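Local structure of laminin subunit ALPHA-1 (Mus musculus, 2JD4) at residues A[70-82]-A[86-100]. The protein is a basement membrane laminin chain whose C-terminal LG4-5 domain pair binds metal ions and probably helps attach laminin to cell surfaces. The protein carries 4 engineered substitutions. Sequence-based numbering, arbitrary orientation.
With MG (magnesium ion), chain C.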
ATOM      1  N   ASP A  70     -19.809  -7.162 -21.385  1.00 25.45           N
ATOM      2  CA  ASP A  70     -19.547  -8.483 -20.820  1.00 24.76           C
ATOM      3  C   ASP A  70     -18.271  -8.331 -19.992  1.00 22.50           C
ATOM      4  O   ASP A  70     -17.357  -7.619 -20.404  1.00 22.82           O
ATOM      5  CB  ASP A  70     -19.284  -9.518 -21.923  1.00 26.87           C
ATOM      6  CG  ASP A  70     -20.547  -9.958 -22.640  1.00 30.62           C
ATOM      7  OD1 ASP A  70     -21.291  -9.079 -23.120  1.00 27.73           O
ATOM      8  OD2 ASP A  70     -20.780 -11.187 -22.724  1.00 24.35           O
ATOM      9  N   TYR A  71     -18.203  -8.985 -18.835  1.00 23.98           N
ATOM     10  CA  TYR A  71     -16.999  -8.905 -18.005  1.00 23.86           C
ATOM     11  C   TYR A  71     -16.979  -9.952 -16.908  1.00 22.57           C
ATOM     12  O   TYR A  71     -17.978 -10.613 -16.646  1.00 23.68           O
ATOM     13  CB  TYR A  71     -16.865  -7.508 -17.377  1.00 24.36           C
ATOM     14  CG  TYR A  71     -17.952  -7.168 -16.377  1.00 26.26           C
ATOM     15  CD1 TYR A  71     -17.981  -7.767 -15.118  1.00 23.70           C
ATOM     16  CD2 TYR A  71     -18.977  -6.278 -16.707  1.00 26.15           C
ATOM     17  CE1 TYR A  71     -19.007  -7.494 -14.209  1.00 24.25           C
ATOM     18  CE2 TYR A  71     -20.011  -6.001 -15.805  1.00 24.75           C
ATOM     19  CZ  TYR A  71     -20.019  -6.614 -14.562  1.00 23.64           C
ATOM     20  OH  TYR A  71     -21.043  -6.370 -13.681  1.00 21.08           O
ATOM     21  N   ALA A  72     -15.813 -10.105 -16.285  1.00 20.92           N
ATOM     22  CA  ALA A  72     -15.622 -11.033 -15.177  1.00 20.44           C
ATOM     23  C   ALA A  72     -14.473 -10.461 -14.353  1.00 20.49           C
ATOM     24  O   ALA A  72     -13.461 -10.038 -14.915  1.00 20.66           O
ATOM     25  CB  ALA A  72     -15.267 -12.422 -15.686  1.00 21.87           C
ATOM     26  N   THR A  73     -14.626 -10.443 -13.032  1.00 19.27           N
ATOM     27  CA  THR A  73     -13.587  -9.896 -12.167  1.00 17.61           C
ATOM     28  C   THR A  73     -13.562 -10.533 -10.778  1.00 18.28           C
ATOM     29  O   THR A  73     -14.560 -11.098 -10.314  1.00 17.01           O
ATOM     30  CB  THR A  73     -13.763  -8.359 -12.015  1.00 20.32           C
ATOM     31  OG1 THR A  73     -12.717  -7.824 -11.197  1.00 18.92           O
ATOM     32  CG2 THR A  73     -15.110  -8.036 -11.377  1.00 19.38           C
ATOM     33  N   LEU A  74     -12.394 -10.471 -10.142  1.00 15.67           N
ATOM     34  CA  LEU A  74     -12.190 -10.980  -8.790  1.00 16.31           C
ATOM     35  C   LEU A  74     -11.548  -9.817  -8.040  1.00 19.31           C
ATOM     36  O   LEU A  74     -10.473  -9.338  -8.420  1.00 18.68           O
ATOM     37  CB  LEU A  74     -11.246 -12.190  -8.778  1.00 16.44           C
ATOM     38  CG  LEU A  74     -10.860 -12.704  -7.380  1.00 15.07           C
ATOM     39  CD1 LEU A  74     -12.085 -13.300  -6.696  1.00 19.89           C
ATOM     40  CD2 LEU A  74      -9.758 -13.750  -7.472  1.00 13.48           C
ATOM     41  N   GLN A  75     -12.218  -9.354  -6.990  1.00 19.91           N
ATOM     42  CA  GLN A  75     -11.736  -8.226  -6.194  1.00 17.08           C
ATOM     43  C   GLN A  75     -11.735  -8.557  -4.710  1.00 18.70           C
ATOM     44  O   GLN A  75     -12.510  -9.396  -4.249  1.00 20.36           O
ATOM     45  CB  GLN A  75     -12.633  -7.002  -6.426  1.00 18.49           C
ATOM     46  CG  GLN A  75     -12.670  -6.501  -7.857  1.00 16.59           C
ATOM     47  CD  GLN A  75     -13.915  -5.669  -8.155  1.00 22.77           C
ATOM     48  OE1 GLN A  75     -15.034  -6.150  -8.009  1.00 22.23           O
ATOM     49  NE2 GLN A  75     -13.719  -4.422  -8.575  1.00 20.43           N
ATOM     50  N   LEU A  76     -10.851  -7.900  -3.966  1.00 21.14           N
ATOM     51  CA  LEU A  76     -10.775  -8.092  -2.526  1.00 18.48           C
ATOM     52  C   LEU A  76     -11.399  -6.843  -1.915  1.00 20.26           C
ATOM     53  O   LEU A  76     -11.154  -5.734  -2.387  1.00 19.81           O
ATOM     54  CB  LEU A  76      -9.326  -8.201  -2.059  1.00 18.43           C
ATOM     55  CG  LEU A  76      -9.160  -8.546  -0.575  1.00 19.63           C
ATOM     56  CD1 LEU A  76      -9.520 -10.022  -0.359  1.00 17.40           C
ATOM     57  CD2 LEU A  76      -7.720  -8.281  -0.137  1.00 23.07           C
ATOM     58  N   GLN A  77     -12.209  -7.027  -0.877  1.00 19.48           N
ATOM     59  CA  GLN A  77     -12.861  -5.905  -0.206  1.00 22.47           C
ATOM     60  C   GLN A  77     -13.044  -6.234   1.267  1.00 23.25           C
ATOM     61  O   GLN A  77     -13.593  -7.282   1.622  1.00 23.51           O
ATOM     62  CB  GLN A  77     -14.218  -5.611  -0.844  1.00 23.99           C
ATOM     63  CG  GLN A  77     -14.971  -4.472  -0.170  1.00 29.44           C
ATOM     64  CD  GLN A  77     -16.324  -4.207  -0.803  1.00 35.75           C
ATOM     65  OE1 GLN A  77     -16.417  -3.587  -1.861  1.00 35.13           O
ATOM     66  NE2 GLN A  77     -17.381  -4.687  -0.159  1.00 41.31           N
ATOM     67  N   GLU A  78     -12.575  -5.332   2.124  1.00 23.15           N
ATOM     68  CA  GLU A  78     -12.655  -5.534   3.564  1.00 24.24           C
ATOM     69  C   GLU A  78     -12.017  -6.868   3.928  1.00 22.48           C
ATOM     70  O   GLU A  78     -12.494  -7.583   4.808  1.00 21.62           O
ATOM     71  CB  GLU A  78     -14.114  -5.487   4.040  1.00 28.94           C
ATOM     72  CG  GLU A  78     -14.794  -4.137   3.796  1.00 37.22           C
ATOM     73  CD  GLU A  78     -16.233  -4.094   4.301  1.00 43.47           C
ATOM     74  OE1 GLU A  78     -17.042  -4.954   3.892  1.00 47.31           O
ATOM     75  OE2 GLU A  78     -16.555  -3.193   5.103  1.00 46.00           O
ATOM     76  N   GLY A  79     -10.937  -7.203   3.227  1.00 22.98           N
ATOM     77  CA  GLY A  79     -10.223  -8.435   3.499  1.00 20.60           C
ATOM     78  C   GLY A  79     -10.839  -9.711   2.958  1.00 23.18           C
ATOM     79  O   GLY A  79     -10.284 -10.789   3.175  1.00 25.63           O
ATOM     80  N   ARG A  80     -11.965  -9.607   2.252  1.00 22.52           N
ATOM     81  CA  ARG A  80     -12.629 -10.792   1.705  1.00 23.67           C
ATOM     82  C   ARG A  80     -12.829 -10.760   0.188  1.00 20.77           C
ATOM     83  O   ARG A  80     -12.898  -9.693  -0.422  1.00 18.03           O
ATOM     84  CB  ARG A  80     -13.973 -11.009   2.409  1.00 26.84           C
ATOM     85  CG  ARG A  80     -13.826 -11.363   3.886  1.00 32.93           C
ATOM     86  CD  ARG A  80     -15.146 -11.828   4.495  1.00 36.93           C
ATOM     87  NE  ARG A  80     -14.949 -12.442   5.809  1.00 42.66           N
ATOM     88  CZ  ARG A  80     -14.570 -11.784   6.903  1.00 43.45           C
ATOM     89  NH1 ARG A  80     -14.344 -10.479   6.856  1.00 46.54           N
ATOM     90  NH2 ARG A  80     -14.402 -12.436   8.044  1.00 44.02           N
ATOM     91  N   LEU A  81     -12.949 -11.948  -0.402  1.00 21.30           N
ATOM     92  CA  LEU A  81     -13.098 -12.103  -1.847  1.00 18.98           C
ATOM     93  C   LEU A  81     -14.507 -12.041  -2.430  1.00 20.24           C
ATOM     94  O   LEU A  81     -15.458 -12.585  -1.863  1.00 22.38           O
ATOM     95  CB  LEU A  81     -12.442 -13.419  -2.279  1.00 18.92           C
ATOM     96  CG  LEU A  81     -10.940 -13.537  -2.006  1.00 20.98           C
ATOM     97  CD1 LEU A  81     -10.453 -14.958  -2.308  1.00 24.44           C
ATOM     98  CD2 LEU A  81     -10.202 -12.519  -2.860  1.00 20.59           C
ATOM     99  N   HIS A  82     -14.614 -11.384  -3.586  1.00 19.62           N
ATOM    100  CA  HIS A  82     -15.869 -11.232  -4.327  1.00 24.18           C
ATOM    101  C   HIS A  82     -15.610 -11.528  -5.810  1.00 23.50           C
ATOM    102  O   HIS A  82     -14.726 -10.928  -6.421  1.00 21.46           O
ATOM    103  CB  HIS A  82     -16.406  -9.802  -4.179  1.00 25.23           C
ATOM    104  CG  HIS A  82     -16.680  -9.406  -2.763  1.00 30.11           C
ATOM    105  ND1 HIS A  82     -17.857  -9.715  -2.118  1.00 32.50           N
ATOM    106  CD2 HIS A  82     -15.913  -8.755  -1.855  1.00 32.01           C
ATOM    107  CE1 HIS A  82     -17.805  -9.273  -0.873  1.00 34.79           C
ATOM    108  NE2 HIS A  82     -16.635  -8.687  -0.688  1.00 33.87           N
ATOM    109  N   ASP A  86     -20.841 -10.598 -15.836  1.00 24.72           N
ATOM    110  CA  ASP A  86     -22.088 -10.253 -16.519  1.00 25.51           C
ATOM    111  C   ASP A  86     -21.957 -10.805 -17.932  1.00 25.17           C
ATOM    112  O   ASP A  86     -21.024 -10.448 -18.654  1.00 27.03           O
ATOM    113  CB  ASP A  86     -22.264  -8.731 -16.585  1.00 26.39           C
ATOM    114  CG  ASP A  86     -23.686  -8.311 -16.949  1.00 29.04           C
ATOM    115  OD1 ASP A  86     -24.325  -8.989 -17.782  1.00 24.96           O
ATOM    116  OD2 ASP A  86     -24.158  -7.285 -16.411  1.00 25.57           O
ATOM    117  N   LEU A  87     -22.886 -11.670 -18.324  1.00 24.26           N
ATOM    118  CA  LEU A  87     -22.859 -12.273 -19.650  1.00 26.76           C
ATOM    119  C   LEU A  87     -23.523 -11.400 -20.715  1.00 29.84           C
ATOM    120  O   LEU A  87     -23.643 -11.808 -21.873  1.00 30.68           O
ATOM    121  CB  LEU A  87     -23.541 -13.643 -19.614  1.00 26.65           C
ATOM    122  CG  LEU A  87     -23.087 -14.610 -18.515  1.00 23.43           C
ATOM    123  CD1 LEU A  87     -23.834 -15.927 -18.663  1.00 26.47           C
ATOM    124  CD2 LEU A  87     -21.578 -14.854 -18.608  1.00 25.88           C
ATOM    125  N   GLY A  88     -23.957 -10.205 -20.329  1.00 31.15           N
ATOM    126  CA  GLY A  88     -24.587  -9.315 -21.293  1.00 29.21           C
ATOM    127  C   GLY A  88     -25.999  -8.866 -20.953  1.00 29.01           C
ATOM    128  O   GLY A  88     -26.504  -7.907 -21.544  1.00 27.33           O
ATOM    129  N   LYS A  89     -26.641  -9.544 -20.008  1.00 28.17           N
ATOM    130  CA  LYS A  89     -28.006  -9.186 -19.623  1.00 32.55           C
ATOM    131  C   LYS A  89     -28.281  -9.317 -18.127  1.00 31.82           C
ATOM    132  O   LYS A  89     -29.421  -9.532 -17.713  1.00 31.15           O
ATOM    133  CB  LYS A  89     -29.007 -10.034 -20.413  1.00 32.97           C
ATOM    134  CG  LYS A  89     -28.941  -9.792 -21.911  1.00 40.47           C
ATOM    135  CD  LYS A  89     -29.876 -10.708 -22.673  1.00 46.67           C
ATOM    136  CE  LYS A  89     -29.791 -10.442 -24.167  1.00 49.79           C
ATOM    137  NZ  LYS A  89     -30.723 -11.309 -24.937  1.00 53.53           N
ATOM    138  N   GLY A  90     -27.237  -9.181 -17.316  1.00 31.94           N
ATOM    139  CA  GLY A  90     -27.415  -9.286 -15.880  1.00 29.61           C
ATOM    140  C   GLY A  90     -26.146  -9.727 -15.184  1.00 32.59           C
ATOM    141  O   GLY A  90     -25.334 -10.451 -15.764  1.00 35.62           O
ATOM    142  N   ARG A  91     -25.977  -9.300 -13.938  1.00 29.20           N
ATOM    143  CA  ARG A  91     -24.790  -9.647 -13.170  1.00 28.63           C
ATOM    144  C   ARG A  91     -25.009 -10.768 -12.152  1.00 27.50           C
ATOM    145  O   ARG A  91     -26.040 -10.828 -11.477  1.00 27.86           O
ATOM    146  CB  ARG A  91     -24.261  -8.397 -12.452  1.00 27.58           C
ATOM    147  CG  ARG A  91     -23.045  -8.645 -11.569  1.00 30.29           C
ATOM    148  CD  ARG A  91     -22.262  -7.355 -11.345  1.00 31.71           C
ATOM    149  NE  ARG A  91     -22.936  -6.447 -10.438  1.00 30.80           N
ATOM    150  CZ  ARG A  91     -22.890  -5.121 -10.520  1.00 26.12           C
ATOM    151  NH1 ARG A  91     -22.199  -4.527 -11.478  1.00 24.40           N
ATOM    152  NH2 ARG A  91     -23.545  -4.387  -9.635  1.00 27.65           N
ATOM    153  N   THR A  92     -24.033 -11.663 -12.060  1.00 21.65           N
ATOM    154  CA  THR A  92     -24.075 -12.757 -11.097  1.00 20.78           C
ATOM    155  C   THR A  92     -22.922 -12.478 -10.130  1.00 24.53           C
ATOM    156  O   THR A  92     -21.829 -12.124 -10.565  1.00 24.75           O
ATOM    157  CB  THR A  92     -23.848 -14.133 -11.777  1.00 24.82           C
ATOM    158  OG1 THR A  92     -24.880 -14.379 -12.738  1.00 25.87           O
ATOM    159  CG2 THR A  92     -23.861 -15.245 -10.744  1.00 21.97           C
ATOM    160  N   LYS A  93     -23.157 -12.619  -8.830  1.00 25.90           N
ATOM    161  CA  LYS A  93     -22.108 -12.359  -7.848  1.00 29.51           C
ATOM    162  C   LYS A  93     -21.969 -13.469  -6.817  1.00 28.99           C
ATOM    163  O   LYS A  93     -22.960 -14.049  -6.380  1.00 28.81           O
ATOM    164  CB  LYS A  93     -22.375 -11.030  -7.137  1.00 31.82           C
ATOM    165  CG  LYS A  93     -21.325 -10.648  -6.106  1.00 38.17           C
ATOM    166  CD  LYS A  93     -21.492  -9.197  -5.669  1.00 41.80           C
ATOM    167  CE  LYS A  93     -20.361  -8.763  -4.745  1.00 42.90           C
ATOM    168  NZ  LYS A  93     -20.416  -7.305  -4.451  1.00 44.99           N
ATOM    169  N   VAL A  94     -20.730 -13.766  -6.437  1.00 27.06           N
ATOM    170  CA  VAL A  94     -20.448 -14.795  -5.438  1.00 27.58           C
ATOM    171  C   VAL A  94     -19.445 -14.232  -4.434  1.00 29.25           C
ATOM    172  O   VAL A  94     -18.522 -13.511  -4.812  1.00 29.48           O
ATOM    173  CB  VAL A  94     -19.808 -16.056  -6.063  1.00 25.48           C
ATOM    174  CG1 VAL A  94     -19.897 -17.215  -5.087  1.00 27.27           C
ATOM    175  CG2 VAL A  94     -20.473 -16.393  -7.388  1.00 27.24           C
ATOM    176  N   SER A  95     -19.628 -14.562  -3.161  1.00 30.86           N
ATOM    177  CA  SER A  95     -18.725 -14.100  -2.112  1.00 32.46           C
ATOM    178  C   SER A  95     -18.236 -15.296  -1.312  1.00 33.84           C
ATOM    179  O   SER A  95     -18.856 -16.359  -1.328  1.00 36.42           O
ATOM    180  CB  SER A  95     -19.438 -13.116  -1.177  1.00 34.20           C
ATOM    181  OG  SER A  95     -19.808 -11.929  -1.861  1.00 36.01           O
ATOM    182  N   HIS A  96     -17.114 -15.124  -0.624  1.00 30.68           N
ATOM    183  CA  HIS A  96     -16.555 -16.190   0.194  1.00 31.61           C
ATOM    184  C   HIS A  96     -16.182 -15.583   1.545  1.00 32.26           C
ATOM    185  O   HIS A  96     -15.648 -14.472   1.608  1.00 33.37           O
ATOM    186  CB  HIS A  96     -15.323 -16.786  -0.485  1.00 25.95           C
ATOM    187  CG  HIS A  96     -14.858 -18.069   0.126  1.00 24.27           C
ATOM    188  ND1 HIS A  96     -15.009 -19.290  -0.499  1.00 24.67           N
ATOM    189  CD2 HIS A  96     -14.252 -18.325   1.308  1.00 23.99           C
ATOM    190  CE1 HIS A  96     -14.516 -20.241   0.273  1.00 22.53           C
ATOM    191  NE2 HIS A  96     -14.051 -19.682   1.377  1.00 29.76           N
ATOM    192  N   PRO A  97     -16.460 -16.304   2.642  1.00 32.63           N
ATOM    193  CA  PRO A  97     -16.175 -15.867   4.014  1.00 31.51           C
ATOM    194  C   PRO A  97     -14.709 -15.797   4.450  1.00 30.33           C
ATOM    195  O   PRO A  97     -14.363 -15.012   5.328  1.00 32.64           O
ATOM    196  CB  PRO A  97     -16.963 -16.867   4.854  1.00 30.96           C
ATOM    197  CG  PRO A  97     -16.840 -18.119   4.049  1.00 30.46           C
ATOM    198  CD  PRO A  97     -17.134 -17.615   2.651  1.00 32.97           C
ATOM    199  N   ALA A  98     -13.855 -16.614   3.847  1.00 28.36           N
ATOM    200  CA  ALA A  98     -12.442 -16.645   4.217  1.00 27.17           C
ATOM    201  C   ALA A  98     -11.783 -15.274   4.305  1.00 24.83           C
ATOM    202  O   ALA A  98     -11.954 -14.429   3.426  1.00 23.75           O
ATOM    203  CB  ALA A  98     -11.667 -17.525   3.240  1.00 26.05           C
ATOM    204  N   LEU A  99     -11.036 -15.062   5.382  1.00 26.39           N
ATOM    205  CA  LEU A  99     -10.306 -13.814   5.584  1.00 27.23           C
ATOM    206  C   LEU A  99      -8.919 -14.101   4.995  1.00 25.97           C
ATOM    207  O   LEU A  99      -8.215 -14.997   5.464  1.00 27.50           O
ATOM    208  CB  LEU A  99     -10.208 -13.499   7.080  1.00 30.75           C
ATOM    209  CG  LEU A  99      -9.782 -12.084   7.480  1.00 34.35           C
ATOM    210  CD1 LEU A  99     -10.811 -11.076   6.984  1.00 36.60           C
ATOM    211  CD2 LEU A  99      -9.651 -11.998   8.996  1.00 33.70           C
ATOM    212  N   LEU A 100      -8.530 -13.356   3.965  1.00 24.48           N
ATOM    213  CA  LEU A 100      -7.241 -13.600   3.304  1.00 26.14           C
ATOM    214  C   LEU A 100      -6.044 -12.752   3.710  1.00 24.36           C
ATOM    215  O   LEU A 100      -4.908 -13.120   3.428  1.00 24.51           O
ATOM    216  CB  LEU A 100      -7.404 -13.476   1.787  1.00 27.54           C
ATOM    217  CG  LEU A 100      -8.013 -14.654   1.024  1.00 34.06           C
ATOM    218  CD1 LEU A 100      -9.484 -14.851   1.398  1.00 27.08           C
ATOM    219  CD2 LEU A 100      -7.873 -14.375  -0.454  1.00 33.44           C
TER
HETATM  220 MG    MG C4061     -22.426 -12.385 -23.714  1.00 30.82          MG
HETATM  221  O   HOH W   1     -23.034 -10.326 -24.646  1.00 31.57           O
HETATM  222  O   HOH W   2     -12.936 -14.378   1.040  1.00 26.39           O
HETATM  223  O   HOH W   3     -24.224 -13.471 -24.502  1.00 27.12           O
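Y71 and D86 form an antiparallel hydrogen-bonded pair in a laminin G β-sandwich, near one end of the hairpin of strands 80-86 and 91-95. D86 CB sits over one face of the Y71 ring, 3.9 Å from its centroid and 25° off the normal, a CH-pi contact. With CG anti to the backbone N (chi1 -165°), the D86 carboxylate reaches into its own turn, where OD1 accepts G88 N (an Asx turn) and G90 N from opposite faces of its plane. Beside this turn D70 OD2 and L87 O each bind magnesium at 2.3 Å; T137 and D139 complete the protein ligands. At the far end R80, extended from CG to NE, donates NE to P97 O at 2.7 Å, a bent bond (139°), while L99 CD1 lies over one guanidinium face, offset toward its rim. Replacing R80 by an alanine would probably cost P97 O this donor and the L99 methyl its flat partner. Inward, L81 and L100 cross nearly at right angles, with L81 CD1 a tight 3.2 Å from L100 CD2. On the H82-S95 pair, non-hydrogen-bonded in backbone terms, the imidazole turns its edge to the serine: H82 ND1 and S95 OG are hydrogen-bonded at 3.0 Å.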